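Local coordinates for protein blue-light-activated histidine kinase 2 (Erythrobacter litoralis HTCC2594, PDB 4R39) that is a blue-light-sensing histidine kinase, here its C-terminal kinase part, that probably autophosphorylates a histidine using ATP, at residues A[22-27]-A[40-45]; A[120-125]-A[223-228]. One frame throughout, in Å; residues are numbered along the deposited sequence.

Interaction 1: residues A[22-27]-A[40-45]; sequences QLAEVQ and MIRIQS
Arg42 carries most of this contact, its long side chain lying across Leu23, Ala24 and Gln27 of the facing helix. Its aliphatic part passes Leu23 in the opposing direction, with Arg42 CG 3.5 Å from Leu23 CB. CG stands beside the backbone N, and the bend at chi3, 65°, then turns the guanidinium over Ala24, whose CB sits 3.5 Å above the plane at its centre. Gln27 comes in at the edge, roughly at right angles to the arginine chain. Its own chain is fully extended, with CG anti to the backbone N (chi1 180°), and this carries OE1 to 2.9 Å from Arg42 NH1. The bond is nearly straight at the hydrogen (170°) and in the guanidinium plane, although the donor stands above the carbonyl plane of the amide. Asp20, one turn before Ala24, forms a salt bridge with Arg42 NH2, so two groups on helix 16-27 fix the guanidinium's rotation. On the buried flank Leu23 CD1 only grazes Ile41 CG2 at 4.4 Å. The segment axes run antiparallel, 10.2 Å apart, as expected of a helical hairpin like that of histidine kinase DHp domains.

Interaction 2: residues A[120-125]-A[223-228]; sequences VETAGR and TLIADE
Arg125 NH2 is gripped by two carboxylates, one from its own helix and one from across the contact. Glu228 OE2 lies 2.8 Å from Arg125 NH2 in a salt bridge, the two side chains arriving from opposite directions with guanidinium and carboxylate planes 66° apart. Glu121, one turn earlier on the same helix, places OE1 3.0 Å from Arg125 NH2. This second bond is bent, 136° at the hydrogen, and reaches OE1 from above the carboxylate plane. The extended Arg125 chain, trans at chi2 and chi3, carries the guanidinium out to the acids.

Glu121 and Glu228 reach past one another from their two backbones, leaving Glu121 OE1 and Glu228 OE1 2.6 Å apart. Arg125, together with Arg229, which forms a salt bridge to Glu121 OE2, probably offsets the negative charge of the two acids. Beside the charged groups Ile225 packs against the first turn of helix 120-140: its CG1 is 4.1 Å from Glu121 CB, and its CD1 approaches Thr122 OG1 at 3.9 Å, crossing that side chain at about a right angle. Thr122 OG1 has its hydrogen-bond partner in Gln221, at the start of the C-terminal helix.

The contact therefore ties the start of helix 120-140 to helix 221-227 and the residue Glu228 that follows it, the C-terminal helix itself coming after strand 211-217 of the mixed sheet. Helix 32-48 adjoins it through Leu34 at Arg125 and Asn32 at Glu228, and Pro119 packs against Ile225.

Overall arrangement
Interaction 1 is local: its helices, 16-27 and 32-48, are neighbours in sequence, and it is only partly buried. Interaction 2 joins segments 98 residues apart, fastening the chain's C-terminal helix to helix 120-140, and four of its five touching residues are buried. Each has an arginine at its polar end: Arg42 bonds the Gln27 amide across the contact and also pairs with Asp20 outside it, while Arg125 meets both its acids within the two segments. The centres of interactions 1 and 2 lie about 18 Å apart, and they do not touch. Helix 32-48 relates them, contributing a segment to interaction 1 and, through Asn32 and Leu34, bordering interaction 2.

Interaction 1: residues A[22-27]-A[40-45]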
loop_
_atom_site.group_PDB
_atom_site.type_symbol
_atom_site.label_atom_id
_atom_site.label_comp_id
_atom_site.label_asym_id
_atom_site.label_seq_id
_atom_site.Cartn_x
_atom_site.Cartn_y
_atom_site.Cartn_z
ATOM N N GLN A 22 -18.210 -3.354 -3.282
ATOM C CA GLN A 22 -16.961 -3.914 -2.781
ATOM C C GLN A 22 -16.224 -2.946 -1.857
ATOM O O GLN A 22 -15.758 -3.337 -0.792
ATOM C CB GLN A 22 -16.063 -4.323 -3.946
ATOM C CG GLN A 22 -16.564 -5.552 -4.678
ATOM C CD GLN A 22 -15.774 -5.848 -5.934
ATOM O OE1 GLN A 22 -14.701 -5.287 -6.157
ATOM N NE2 GLN A 22 -16.305 -6.732 -6.768
ATOM N N LEU A 23 -16.123 -1.683 -2.252
ATOM C CA LEU A 23 -15.407 -0.707 -1.438
ATOM C C LEU A 23 -16.147 -0.414 -0.135
ATOM O O LEU A 23 -15.524 -0.100 0.880
ATOM C CB LEU A 23 -15.162 0.583 -2.224
ATOM C CG LEU A 23 -14.323 0.409 -3.491
ATOM C CD1 LEU A 23 -14.257 1.712 -4.266
ATOM C CD2 LEU A 23 -12.924 -0.100 -3.170
ATOM N N ALA A 24 -17.470 -0.527 -0.156
ATOM C CA ALA A 24 -18.254 -0.333 1.060
ATOM C C ALA A 24 -18.070 -1.510 2.013
ATOM O O ALA A 24 -17.923 -1.314 3.220
ATOM C CB ALA A 24 -19.721 -0.138 0.731
ATOM N N GLU A 25 -18.084 -2.729 1.478
ATOM C CA GLU A 25 -17.850 -3.907 2.304
ATOM C C GLU A 25 -16.506 -3.791 3.005
ATOM O O GLU A 25 -16.395 -4.085 4.193
ATOM C CB GLU A 25 -17.909 -5.195 1.475
ATOM C CG GLU A 25 -19.289 -5.845 1.430
ATOM C CD GLU A 25 -19.814 -6.209 2.810
ATOM O OE1 GLU A 25 -18.996 -6.327 3.750
ATOM O OE2 GLU A 25 -21.045 -6.372 2.954
ATOM N N VAL A 26 -15.491 -3.347 2.268
ATOM C CA VAL A 26 -14.189 -3.078 2.865
ATOM C C VAL A 26 -14.330 -2.005 3.941
ATOM O O VAL A 26 -13.869 -2.185 5.069
ATOM C CB VAL A 26 -13.157 -2.607 1.809
ATOM C CG1 VAL A 26 -11.846 -2.193 2.478
ATOM C CG2 VAL A 26 -12.900 -3.700 0.775
ATOM N N GLN A 27 -14.980 -0.898 3.586
ATOM C CA GLN A 27 -15.102 0.254 4.479
ATOM C C GLN A 27 -15.765 -0.102 5.807
ATOM O O GLN A 27 -15.388 0.419 6.857
ATOM C CB GLN A 27 -15.900 1.369 3.799
ATOM C CG GLN A 27 -16.086 2.616 4.652
ATOM C CD GLN A 27 -16.904 3.681 3.946
ATOM O OE1 GLN A 27 -16.971 3.711 2.717
ATOM N NE2 GLN A 27 -17.535 4.557 4.719
ATOM N N MET A 40 -13.297 8.377 0.885
ATOM C CA MET A 40 -12.888 9.337 -0.134
ATOM C C MET A 40 -12.776 8.673 -1.502
ATOM O O MET A 40 -13.321 9.167 -2.488
ATOM C CB MET A 40 -11.550 9.968 0.254
ATOM C CG MET A 40 -11.569 10.612 1.631
ATOM S SD MET A 40 -10.404 11.974 1.815
ATOM C CE MET A 40 -10.715 12.461 3.512
ATOM N N ILE A 41 -12.074 7.542 -1.544
ATOM C CA ILE A 41 -11.876 6.776 -2.773
ATOM C C ILE A 41 -13.207 6.421 -3.422
ATOM O O ILE A 41 -13.345 6.463 -4.646
ATOM C CB ILE A 41 -11.128 5.463 -2.484
ATOM C CG1 ILE A 41 -9.767 5.747 -1.832
ATOM C CG2 ILE A 41 -10.980 4.628 -3.761
ATOM C CD1 ILE A 41 -8.614 5.905 -2.800
ATOM N N ARG A 42 -14.179 6.052 -2.593
ATOM C CA ARG A 42 -15.497 5.680 -3.083
ATOM C C ARG A 42 -16.155 6.854 -3.791
ATOM O O ARG A 42 -16.654 6.720 -4.911
ATOM C CB ARG A 42 -16.378 5.213 -1.930
ATOM C CG ARG A 42 -16.035 3.824 -1.426
ATOM C CD ARG A 42 -17.014 3.391 -0.364
ATOM N NE ARG A 42 -18.363 3.250 -0.907
ATOM C CZ ARG A 42 -19.473 3.296 -0.180
ATOM N NH1 ARG A 42 -19.407 3.482 1.132
ATOM N NH2 ARG A 42 -20.654 3.160 -0.767
ATOM N N ILE A 43 -16.144 8.005 -3.129
ATOM C CA ILE A 43 -16.713 9.220 -3.696
ATOM C C ILE A 43 -16.018 9.605 -4.996
ATOM O O ILE A 43 -16.678 9.842 -6.006
ATOM C CB ILE A 43 -16.620 10.390 -2.698
ATOM C CG1 ILE A 43 -17.568 10.140 -1.523
ATOM C CG2 ILE A 43 -16.973 11.717 -3.372
ATOM C CD1 ILE A 43 -17.345 11.062 -0.345
ATOM N N GLN A 44 -14.690 9.672 -4.969
ATOM C CA GLN A 44 -13.931 10.121 -6.133
ATOM C C GLN A 44 -14.141 9.213 -7.348
ATOM O O GLN A 44 -14.175 9.691 -8.484
ATOM C CB GLN A 44 -12.446 10.236 -5.789
ATOM C CG GLN A 44 -12.168 11.246 -4.686
ATOM C CD GLN A 44 -10.688 11.448 -4.432
ATOM O OE1 GLN A 44 -10.023 10.595 -3.840
ATOM N NE2 GLN A 44 -10.165 12.583 -4.882
ATOM N N SER A 45 -14.292 7.913 -7.103
ATOM C CA SER A 45 -14.590 6.958 -8.168
ATOM C C SER A 45 -15.872 7.334 -8.900
ATOM O O SER A 45 -15.903 7.410 -10.129
ATOM C CB SER A 45 -14.747 5.550 -7.595
ATOM O OG SER A 45 -13.532 4.826 -7.655
#

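Interaction 2: residues A[120-125]-A[223-228]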
loop_
_atom_site.group_PDB
_atom_site.type_symbol
_atom_site.label_atom_id
_atom_site.label_comp_id
_atom_site.label_asym_id
_atom_site.label_seq_id
_atom_site.Cartn_x
_atom_site.Cartn_y
_atom_site.Cartn_z
ATOM N N VAL A 120 -7.551 -7.917 8.698
ATOM C CA VAL A 120 -7.960 -7.125 7.541
ATOM C C VAL A 120 -7.401 -5.707 7.595
ATOM O O VAL A 120 -6.835 -5.222 6.618
ATOM C CB VAL A 120 -9.495 -7.034 7.427
ATOM C CG1 VAL A 120 -9.892 -6.184 6.223
ATOM C CG2 VAL A 120 -10.105 -8.421 7.317
ATOM N N GLU A 121 -7.573 -5.044 8.735
ATOM C CA GLU A 121 -7.120 -3.667 8.891
ATOM C C GLU A 121 -5.622 -3.547 8.667
ATOM O O GLU A 121 -5.148 -2.580 8.083
ATOM C CB GLU A 121 -7.459 -3.140 10.283
ATOM C CG GLU A 121 -8.891 -2.648 10.429
ATOM C CD GLU A 121 -9.036 -1.549 11.463
ATOM O OE1 GLU A 121 -8.002 -1.018 11.926
ATOM O OE2 GLU A 121 -10.188 -1.206 11.810
ATOM N N THR A 122 -4.877 -4.533 9.145
ATOM C CA THR A 122 -3.432 -4.514 9.016
ATOM C C THR A 122 -3.039 -4.625 7.547
ATOM O O THR A 122 -2.136 -3.929 7.081
ATOM C CB THR A 122 -2.795 -5.663 9.815
ATOM O OG1 THR A 122 -3.202 -5.571 11.185
ATOM C CG2 THR A 122 -1.276 -5.604 9.737
ATOM N N ALA A 123 -3.725 -5.503 6.822
ATOM C CA ALA A 123 -3.409 -5.747 5.420
ATOM C C ALA A 123 -3.697 -4.501 4.597
ATOM O O ALA A 123 -2.860 -4.057 3.813
ATOM C CB ALA A 123 -4.213 -6.929 4.895
ATOM N N GLY A 124 -4.888 -3.942 4.785
ATOM C CA GLY A 124 -5.294 -2.742 4.078
ATOM C C GLY A 124 -4.322 -1.594 4.263
ATOM O O GLY A 124 -3.989 -0.902 3.304
ATOM N N ARG A 125 -3.865 -1.386 5.493
ATOM C CA ARG A 125 -2.900 -0.328 5.768
ATOM C C ARG A 125 -1.580 -0.603 5.050
ATOM O O ARG A 125 -1.029 0.283 4.398
ATOM C CB ARG A 125 -2.665 -0.166 7.275
ATOM C CG ARG A 125 -3.858 0.413 8.033
ATOM C CD ARG A 125 -3.483 0.794 9.455
ATOM N NE ARG A 125 -4.617 0.698 10.374
ATOM C CZ ARG A 125 -5.480 1.677 10.620
ATOM N NH1 ARG A 125 -5.363 2.859 10.020
ATOM N NH2 ARG A 125 -6.471 1.472 11.477
ATOM N N THR A 223 -4.281 -5.451 19.516
ATOM C CA THR A 223 -4.474 -4.359 20.461
ATOM C C THR A 223 -4.926 -3.076 19.765
ATOM O O THR A 223 -5.883 -2.437 20.197
ATOM C CB THR A 223 -3.171 -4.088 21.237
ATOM O OG1 THR A 223 -2.689 -5.316 21.799
ATOM C CG2 THR A 223 -3.395 -3.078 22.351
ATOM N N LEU A 224 -4.238 -2.699 18.691
ATOM C CA LEU A 224 -4.593 -1.501 17.935
ATOM C C LEU A 224 -6.020 -1.579 17.399
ATOM O O LEU A 224 -6.789 -0.628 17.510
ATOM C CB LEU A 224 -3.634 -1.303 16.760
ATOM C CG LEU A 224 -2.166 -1.016 17.085
ATOM C CD1 LEU A 224 -1.353 -0.948 15.804
ATOM C CD2 LEU A 224 -2.015 0.269 17.875
ATOM N N ILE A 225 -6.361 -2.722 16.819
ATOM C CA ILE A 225 -7.650 -2.912 16.165
ATOM C C ILE A 225 -8.811 -2.864 17.167
ATOM O O ILE A 225 -9.858 -2.280 16.881
ATOM C CB ILE A 225 -7.646 -4.236 15.362
ATOM C CG1 ILE A 225 -6.682 -4.109 14.178
ATOM C CG2 ILE A 225 -9.032 -4.583 14.840
ATOM C CD1 ILE A 225 -6.282 -5.432 13.558
ATOM N N ALA A 226 -8.619 -3.457 18.342
ATOM C CA ALA A 226 -9.668 -3.492 19.358
ATOM C C ALA A 226 -9.795 -2.162 20.114
ATOM O O ALA A 226 -10.859 -1.850 20.651
ATOM C CB ALA A 226 -9.426 -4.636 20.325
ATOM N N ASP A 227 -8.711 -1.388 20.158
ATOM C CA ASP A 227 -8.748 -0.056 20.760
ATOM C C ASP A 227 -9.643 0.868 19.946
ATOM O O ASP A 227 -10.235 1.806 20.480
ATOM C CB ASP A 227 -7.348 0.558 20.841
ATOM C CG ASP A 227 -6.490 -0.070 21.926
ATOM O OD1 ASP A 227 -7.046 -0.692 22.856
ATOM O OD2 ASP A 227 -5.249 0.073 21.847
ATOM N N GLU A 228 -9.735 0.599 18.649
ATOM C CA GLU A 228 -10.561 1.397 17.752
ATOM C C GLU A 228 -12.040 1.059 17.917
ATOM O O GLU A 228 -12.883 1.581 17.190
ATOM C CB GLU A 228 -10.144 1.158 16.300
ATOM C CG GLU A 228 -8.721 1.598 15.974
ATOM C CD GLU A 228 -8.264 1.122 14.612
ATOM O OE1 GLU A 228 -8.951 0.263 14.024
ATOM O OE2 GLU A 228 -7.218 1.604 14.126
#